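PDB 5C86: kelch domain-containing protein from Colletotrichum graminicola M1.001, which probably oxidises alcohols to aldehydes as a copper-dependent fungal oxidase of the galactose oxidase and glyoxal oxidase (AA5) family. Local coordinates for residues N282-P287 against S336-M341; G289-V294 against F315-G320. All coordinates share one frame; numbering follows the deposited sequence.

Contact 1. Residues N282-P287 against S336-M341; sequences NAVVMP and STALLM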
ATOM      1  N   ASN A 282       5.668  -3.313  -7.540  1.00 10.93           N
ATOM      2  CA  ASN A 282       4.764  -3.210  -6.421  1.00 11.65           C
ATOM      3  C   ASN A 282       4.792  -4.499  -5.647  1.00 11.97           C
ATOM      4  O   ASN A 282       5.018  -5.557  -6.208  1.00 13.10           O
ATOM      5  CB  ASN A 282       3.343  -2.954  -6.844  1.00 11.29           C
ATOM      6  CG  ASN A 282       3.123  -1.556  -7.402  1.00 12.76           C
ATOM      7  OD1 ASN A 282       2.761  -0.674  -6.649  1.00 15.50           O
ATOM      8  ND2 ASN A 282       3.373  -1.346  -8.672  1.00 12.77           N
ATOM      9  N   ALA A 283       4.622  -4.411  -4.331  1.00 11.74           N
ATOM     10  CA  ALA A 283       4.535  -5.610  -3.512  1.00 12.09           C
ATOM     11  C   ALA A 283       3.246  -5.624  -2.730  1.00 11.86           C
ATOM     12  O   ALA A 283       2.857  -4.590  -2.219  1.00 12.96           O
ATOM     13  CB  ALA A 283       5.680  -5.691  -2.535  1.00 12.58           C
ATOM     14  N   VAL A 284       2.595  -6.773  -2.661  1.00  9.37           N
ATOM     15  CA  VAL A 284       1.282  -6.900  -2.063  1.00 10.90           C
ATOM     16  C   VAL A 284       1.292  -8.044  -1.079  1.00 10.25           C
ATOM     17  O   VAL A 284       1.580  -9.167  -1.446  1.00 10.12           O
ATOM     18  CB  VAL A 284       0.189  -7.094  -3.135  1.00 12.49           C
ATOM     19  CG1 VAL A 284      -1.174  -7.312  -2.469  1.00 11.73           C
ATOM     20  CG2 VAL A 284       0.120  -5.878  -4.068  1.00 13.71           C
ATOM     21  N   VAL A 285       0.900  -7.769   0.172  1.00  9.59           N
ATOM     22  CA  VAL A 285       0.710  -8.832   1.165  1.00  9.45           C
ATOM     23  C   VAL A 285      -0.681  -9.456   1.041  1.00 10.22           C
ATOM     24  O   VAL A 285      -1.652  -8.752   0.886  1.00 11.61           O
ATOM     25  CB  VAL A 285       1.042  -8.432   2.621  1.00 10.83           C
ATOM     26  CG1 VAL A 285       0.118  -7.423   3.191  1.00 12.21           C
ATOM     27  CG2 VAL A 285       1.069  -9.656   3.573  1.00 12.23           C
ATOM     28  N   MET A 286      -0.718 -10.771   1.080  1.00 10.25           N
ATOM     29  CA  MET A 286      -1.906 -11.595   0.984  1.00 10.44           C
ATOM     30  C   MET A 286      -2.351 -12.163   2.335  1.00 10.95           C
ATOM     31  O   MET A 286      -1.571 -12.176   3.297  1.00 11.76           O
ATOM     32  CB  MET A 286      -1.589 -12.691   0.001  1.00 12.98           C
ATOM     33  CG  MET A 286      -1.621 -12.195  -1.448  1.00 14.24           C
ATOM     34  SD  MET A 286      -0.853 -13.438  -2.527  1.00 16.66           S
ATOM     35  CE  MET A 286       0.650 -13.147  -2.110  1.00 11.52           C
ATOM     36  N   PRO A 287      -3.593 -12.657   2.409  1.00 11.62           N
ATOM     37  CA  PRO A 287      -4.080 -13.084   3.728  1.00 13.97           C
ATOM     38  C   PRO A 287      -3.287 -14.169   4.392  1.00 14.59           C
ATOM     39  O   PRO A 287      -3.323 -14.199   5.651  1.00 14.53           O
ATOM     40  CB  PRO A 287      -5.506 -13.591   3.456  1.00 16.09           C
ATOM     41  CG  PRO A 287      -5.709 -13.454   2.028  1.00 14.40           C
ATOM     42  CD  PRO A 287      -4.707 -12.502   1.460  1.00 12.82           C
ATOM     43  N   SER A 336       3.066   2.077 -12.613  1.00 11.71           N
ATOM     44  CA  SER A 336       2.251   0.840 -12.415  1.00 10.93           C
ATOM     45  C   SER A 336       1.811   0.740 -10.937  1.00 11.26           C
ATOM     46  O   SER A 336       2.362   1.359 -10.055  1.00 11.82           O
ATOM     47  CB  SER A 336       3.011  -0.405 -12.823  1.00 13.26           C
ATOM     48  OG  SER A 336       4.170  -0.624 -11.982  1.00 12.42           O
ATOM     49  N   THR A 337       0.726   0.014 -10.794  1.00 11.47           N
ATOM     50  CA  THR A 337       0.071  -0.156  -9.496  1.00 11.38           C
ATOM     51  C   THR A 337      -0.286  -1.631  -9.293  1.00 11.99           C
ATOM     52  O   THR A 337      -0.450  -2.384 -10.227  1.00 11.91           O
ATOM     53  CB  THR A 337      -1.161   0.737  -9.373  1.00 13.02           C
ATOM     54  OG1 THR A 337      -2.044   0.469 -10.484  1.00 13.42           O
ATOM     55  CG2 THR A 337      -0.806   2.200  -9.235  1.00 13.06           C
ATOM     56  N   ALA A 338      -0.417  -2.032  -7.984  1.00 10.37           N
ATOM     57  CA  ALA A 338      -0.952  -3.341  -7.646  1.00 11.37           C
ATOM     58  C   ALA A 338      -1.603  -3.221  -6.263  1.00 11.03           C
ATOM     59  O   ALA A 338      -1.187  -2.396  -5.465  1.00 12.48           O
ATOM     60  CB  ALA A 338       0.087  -4.427  -7.612  1.00 12.17           C
ATOM     61  N   LEU A 339      -2.654  -4.000  -6.045  1.00 11.50           N
ATOM     62  CA  LEU A 339      -3.430  -3.826  -4.863  1.00 11.43           C
ATOM     63  C   LEU A 339      -4.212  -5.103  -4.542  1.00 12.19           C
ATOM     64  O   LEU A 339      -4.828  -5.723  -5.412  1.00 11.87           O
ATOM     65  CB  LEU A 339      -4.386  -2.651  -5.014  1.00 12.89           C
ATOM     66  CG  LEU A 339      -4.823  -2.031  -3.695  1.00 13.74           C
ATOM     67  CD1 LEU A 339      -3.735  -1.202  -3.095  1.00 14.19           C
ATOM     68  CD2 LEU A 339      -6.077  -1.243  -3.891  1.00 15.75           C
ATOM     69  N   LEU A 340      -4.222  -5.488  -3.256  1.00 10.45           N
ATOM     70  CA  LEU A 340      -5.064  -6.620  -2.821  1.00 11.10           C
ATOM     71  C   LEU A 340      -6.523  -6.240  -2.830  1.00 11.08           C
ATOM     72  O   LEU A 340      -6.897  -5.214  -2.303  1.00 11.53           O
ATOM     73  CB  LEU A 340      -4.729  -7.030  -1.386  1.00 10.97           C
ATOM     74  CG  LEU A 340      -5.453  -8.237  -0.846  1.00 11.17           C
ATOM     75  CD1 LEU A 340      -5.070  -9.432  -1.632  1.00 11.46           C
ATOM     76  CD2 LEU A 340      -5.122  -8.427   0.632  1.00 11.52           C
ATOM     77  N   MET A 341      -7.358  -7.142  -3.360  1.00 11.51           N
ATOM     78  CA  MET A 341      -8.824  -7.012  -3.375  1.00 12.52           C
ATOM     79  C   MET A 341      -9.478  -7.848  -2.232  1.00 12.49           C
ATOM     80  O   MET A 341      -8.900  -8.838  -1.802  1.00 12.35           O
ATOM     81  CB  MET A 341      -9.303  -7.495  -4.742  1.00 14.52           C
ATOM     82  CG  MET A 341      -8.663  -6.777  -5.940  1.00 14.37           C
ATOM     83  SD  MET A 341      -8.823  -4.983  -5.899  1.00 18.01           S
ATOM     84  CE  MET A 341     -10.526  -4.733  -6.193  1.00 20.09           C
TER
HETATM   85  O   HOH W   1       4.125  -3.204 -10.812  1.00 12.43           O
HETATM   86  O   HOH W   2       2.293   2.039  -6.776  1.00 14.26           O
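Val-284 and Leu-340 show how two strands that share no backbone-to-backbone hydrogen bond can be held without one, by side-chain packing, one side-chain-to-backbone bond and bridging waters. Strands 282-285 and 336-340 run almost exactly parallel, 2° apart, with their axes 6.6 Å from each other, as befits the innermost strands of adjacent propeller blades. The tight part is apolar. Val-284 puts CG1 anti to the backbone N (chi1 176°) and CG2 beside that N, and the two methyls take different residues: CG1 reaches forward to Leu-340 CB at 3.7 Å, while CG2 settles on Ala-338 CB at 3.8 Å. Ala-338 CB also packs against Asn-282 CB, 3.7 Å away, so the small methyl fits between two residues of the other strand. Farther on, Leu-340 CD2 lies 3.5 Å from the carbonyl O of Val-285 and touches the ring of Pro-287 more distantly.

The other end is polar and hydrated by two waters, although its residues are buried. Asn-282 ND2 makes a weak though fairly straight hydrogen bond to Ser-336 O at 3.2 Å. One water accepts from ND2 and donates to Ser-336 OG, a hydroxyl also hydrogen-bonded to Asn-333 O; a second donates to Asn-282 OD1, at 2.8 Å, and weakly to Ser-336 O. The buried N of Ala-338 finds no partner in the model. Ser-336 follows His-335, a copper ligand in the metal-bound protein but empty in this apo model.

Strand 291-294 flanks one member of the pair and strand 346-350 the other, each within its own blade, while strand 412-422 covers Asn-282 and Leu-340 through Thr-421 and Ile-416.

Contact 2. Residues G289-V294 against F315-G320; sequences GKIWVV and FDPATG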
ATOM      1  N   GLY A 289      -0.098 -14.374   4.441  1.00 13.82           N
ATOM      2  CA  GLY A 289       1.222 -13.864   4.834  1.00 12.07           C
ATOM      3  C   GLY A 289       2.264 -13.905   3.782  1.00 13.21           C
ATOM      4  O   GLY A 289       3.316 -13.335   3.952  1.00 15.08           O
ATOM      5  N   LYS A 290       1.892 -14.430   2.616  1.00 11.33           N
ATOM      6  CA  LYS A 290       2.820 -14.360   1.507  1.00 12.79           C
ATOM      7  C   LYS A 290       2.769 -12.994   0.848  1.00 11.51           C
ATOM      8  O   LYS A 290       1.844 -12.188   1.099  1.00 11.69           O
ATOM      9  CB  LYS A 290       2.606 -15.489   0.472  1.00 13.37           C
ATOM     10  CG  LYS A 290       2.859 -16.883   1.069  1.00 15.41           C
ATOM     11  CD  LYS A 290       2.794 -17.959  -0.103  1.00 20.40           C
ATOM     12  CE  LYS A 290       2.647 -19.405   0.363  1.00 26.94           C
ATOM     13  NZ  LYS A 290       1.185 -19.660   0.588  1.00 31.99           N
ATOM     14  N   ILE A 291       3.782 -12.724   0.036  1.00 10.24           N
ATOM     15  CA  ILE A 291       3.922 -11.412  -0.612  1.00 10.27           C
ATOM     16  C   ILE A 291       4.139 -11.573  -2.113  1.00 10.70           C
ATOM     17  O   ILE A 291       4.943 -12.374  -2.539  1.00 12.77           O
ATOM     18  CB  ILE A 291       5.058 -10.613  -0.036  1.00 10.38           C
ATOM     19  CG1 ILE A 291       4.842 -10.426   1.483  1.00 12.25           C
ATOM     20  CG2 ILE A 291       5.223  -9.265  -0.707  1.00 10.50           C
ATOM     21  CD1 ILE A 291       6.058  -9.949   2.248  1.00 12.75           C
ATOM     22  N   TRP A 292       3.374 -10.875  -2.914  1.00 10.92           N
ATOM     23  CA  TRP A 292       3.564 -10.955  -4.401  1.00 10.59           C
ATOM     24  C   TRP A 292       4.270  -9.697  -4.857  1.00 11.28           C
ATOM     25  O   TRP A 292       3.847  -8.592  -4.453  1.00 11.18           O
ATOM     26  CB  TRP A 292       2.241 -11.033  -5.000  1.00 11.61           C
ATOM     27  CG  TRP A 292       2.195 -11.364  -6.479  1.00 11.13           C
ATOM     28  CD1 TRP A 292       2.685 -12.460  -7.047  1.00 12.69           C
ATOM     29  CD2 TRP A 292       1.502 -10.620  -7.477  1.00 10.82           C
ATOM     30  NE1 TRP A 292       2.321 -12.491  -8.390  1.00 11.46           N
ATOM     31  CE2 TRP A 292       1.614 -11.374  -8.669  1.00 11.68           C
ATOM     32  CE3 TRP A 292       0.782  -9.440  -7.492  1.00 11.77           C
ATOM     33  CZ2 TRP A 292       0.976 -10.971  -9.833  1.00 12.63           C
ATOM     34  CZ3 TRP A 292       0.120  -9.071  -8.676  1.00 11.79           C
ATOM     35  CH2 TRP A 292       0.240  -9.862  -9.796  1.00 12.71           C
ATOM     36  N   VAL A 293       5.311  -9.877  -5.646  1.00 11.02           N
ATOM     37  CA  VAL A 293       6.147  -8.797  -6.165  1.00 10.74           C
ATOM     38  C   VAL A 293       5.958  -8.790  -7.653  1.00 11.25           C
ATOM     39  O   VAL A 293       6.359  -9.768  -8.301  1.00 11.23           O
ATOM     40  CB  VAL A 293       7.614  -8.921  -5.776  1.00 11.81           C
ATOM     41  CG1 VAL A 293       8.335  -7.693  -6.198  1.00 13.10           C
ATOM     42  CG2 VAL A 293       7.734  -9.085  -4.234  1.00 13.35           C
ATOM     43  N   VAL A 294       5.387  -7.713  -8.178  1.00 10.64           N
ATOM     44  CA  VAL A 294       5.003  -7.693  -9.592  1.00 11.12           C
ATOM     45  C   VAL A 294       5.586  -6.462 -10.316  1.00 11.06           C
ATOM     46  O   VAL A 294       5.622  -5.335  -9.782  1.00 11.16           O
ATOM     47  CB  VAL A 294       3.474  -7.667  -9.754  1.00 11.07           C
ATOM     48  CG1 VAL A 294       2.767  -6.619  -8.933  1.00 11.12           C
ATOM     49  CG2 VAL A 294       3.027  -7.628 -11.233  1.00 12.96           C
ATOM     50  N   PHE A 315       6.636 -14.479  -2.761  1.00 11.35           N
ATOM     51  CA  PHE A 315       7.623 -14.638  -1.693  1.00 11.99           C
ATOM     52  C   PHE A 315       6.928 -15.187  -0.442  1.00 13.41           C
ATOM     53  O   PHE A 315       5.877 -14.729  -0.057  1.00 12.37           O
ATOM     54  CB  PHE A 315       8.236 -13.295  -1.344  1.00 11.40           C
ATOM     55  CG  PHE A 315       9.186 -13.318  -0.171  1.00 11.83           C
ATOM     56  CD1 PHE A 315      10.430 -13.894  -0.284  1.00 13.01           C
ATOM     57  CD2 PHE A 315       8.810 -12.800   1.056  1.00 12.29           C
ATOM     58  CE1 PHE A 315      11.290 -13.858   0.783  1.00 13.36           C
ATOM     59  CE2 PHE A 315       9.656 -12.788   2.139  1.00 13.61           C
ATOM     60  CZ  PHE A 315      10.907 -13.353   1.992  1.00 12.92           C
ATOM     61  N   ASP A 316       7.558 -16.184   0.222  1.00 12.28           N
ATOM     62  CA  ASP A 316       7.032 -16.793   1.432  1.00 13.16           C
ATOM     63  C   ASP A 316       7.930 -16.378   2.575  1.00 13.93           C
ATOM     64  O   ASP A 316       9.034 -16.857   2.669  1.00 13.21           O
ATOM     65  CB  ASP A 316       6.958 -18.321   1.294  1.00 15.39           C
ATOM     66  CG  ASP A 316       6.424 -18.996   2.543  1.00 17.45           C
ATOM     67  OD1 ASP A 316       6.290 -18.313   3.615  1.00 19.69           O
ATOM     68  OD2 ASP A 316       6.090 -20.207   2.321  1.00 22.06           O
ATOM     69  N   PRO A 317       7.529 -15.480   3.427  1.00 13.28           N
ATOM     70  CA  PRO A 317       8.432 -15.014   4.497  1.00 13.40           C
ATOM     71  C   PRO A 317       8.752 -16.092   5.509  1.00 14.62           C
ATOM     72  O   PRO A 317       9.761 -15.929   6.146  1.00 17.40           O
ATOM     73  CB  PRO A 317       7.642 -13.881   5.168  1.00 14.55           C
ATOM     74  CG  PRO A 317       6.669 -13.463   4.132  1.00 14.80           C
ATOM     75  CD  PRO A 317       6.257 -14.713   3.418  1.00 14.18           C
ATOM     76  N   ALA A 318       7.970 -17.143   5.643  1.00 13.47           N
ATOM     77  CA  ALA A 318       8.302 -18.204   6.615  1.00 15.70           C
ATOM     78  C   ALA A 318       9.527 -18.931   6.194  1.00 17.56           C
ATOM     79  O   ALA A 318      10.407 -19.244   7.068  1.00 16.27           O
ATOM     80  CB  ALA A 318       7.190 -19.167   6.788  1.00 16.93           C
ATOM     81  N   THR A 319       9.630 -19.175   4.893  1.00 15.04           N
ATOM     82  CA  THR A 319      10.801 -19.895   4.331  1.00 16.20           C
ATOM     83  C   THR A 319      11.841 -19.039   3.671  1.00 15.91           C
ATOM     84  O   THR A 319      12.930 -19.525   3.354  1.00 16.75           O
ATOM     85  CB  THR A 319      10.368 -20.881   3.328  1.00 16.88           C
ATOM     86  OG1 THR A 319       9.700 -20.208   2.246  1.00 17.33           O
ATOM     87  CG2 THR A 319       9.370 -21.924   3.917  1.00 18.98           C
ATOM     88  N   GLY A 320      11.509 -17.780   3.419  1.00 15.10           N
ATOM     89  CA  GLY A 320      12.477 -16.863   2.802  1.00 15.87           C
ATOM     90  C   GLY A 320      12.659 -17.064   1.325  1.00 16.37           C
ATOM     91  O   GLY A 320      13.720 -16.654   0.844  1.00 19.14           O
TER
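Ile-291 turns CG1 beside its backbone N (chi1 -58°), and Phe-315 swings its ring anti to its own N (chi1 175°), two choices that set the side chains next to each other, pointing the same way on one face of the sheet. The outer methyl of Ile-291, CD1, meets the ring at its edge, near the ring plane, 4.1 Å from Phe-315 CD2. The same methyl lies 4.0 Å from Pro-317 CG, where the two side chains meet at a slant, so a single carbon touches both residues.

Beneath this pairing the backbones close a pair of hydrogen bonds. Ile-291 N donates to Phe-315 O at 2.9 Å, and Phe-315 N returns a nearly straight bond (174°) to Ile-291 O at 2.7 Å. Ile-291 and Phe-315 thus form an antiparallel hydrogen-bonded pair, joining the two middle strands of a four-stranded propeller blade, strand 291-294 lying between 282-285 and 313-316. Phe-237 of the preceding blade stacks on the Phe-315 ring and also touches Ile-291, carrying the apolar face across to the neighbouring sheet.

Toward the turn the contact becomes partly exposed. Pro-317 CD packs on the carbonyl O of Gly-289 at 3.3 Å, and Lys-290 lays its CB 3.4 Å from Phe-315 O. The ammonium end of Lys-290 forms a salt bridge with Asp-288; its NZ and Asp-316 OD2 do not touch, at 5.2 Å, though the opposite charges may attract weakly. Asp-316 OD1 accepts from Ala-318 N, an Asx turn in which the donor comes from above the carboxylate plane, and the carbonyl O of Asp-316 receives Gly-320 N as the chain turns toward strand 321-324.

Contact 1 is wholly buried near the middle of the molecule and joins two blades, whereas contact 2, about 12 Å away between centres, is partly exposed and works within a single blade. They share that blade: strands 282-285 and 291-294 are antiparallel neighbours, linked by backbone bonds such as Val-284 N to Trp-292 O at 2.8 Å, and both segments of contact 2 fall, in sequence, between those of contact 1. Their chemistry follows their place. Between blades, apolar side chains pack, with two waters at the Asn-282 end; within the blade, main-chain hydrogen bonds join the strands, backed by apolar packing on one face, with partly exposed Lys-290 and Asp-316 beside them.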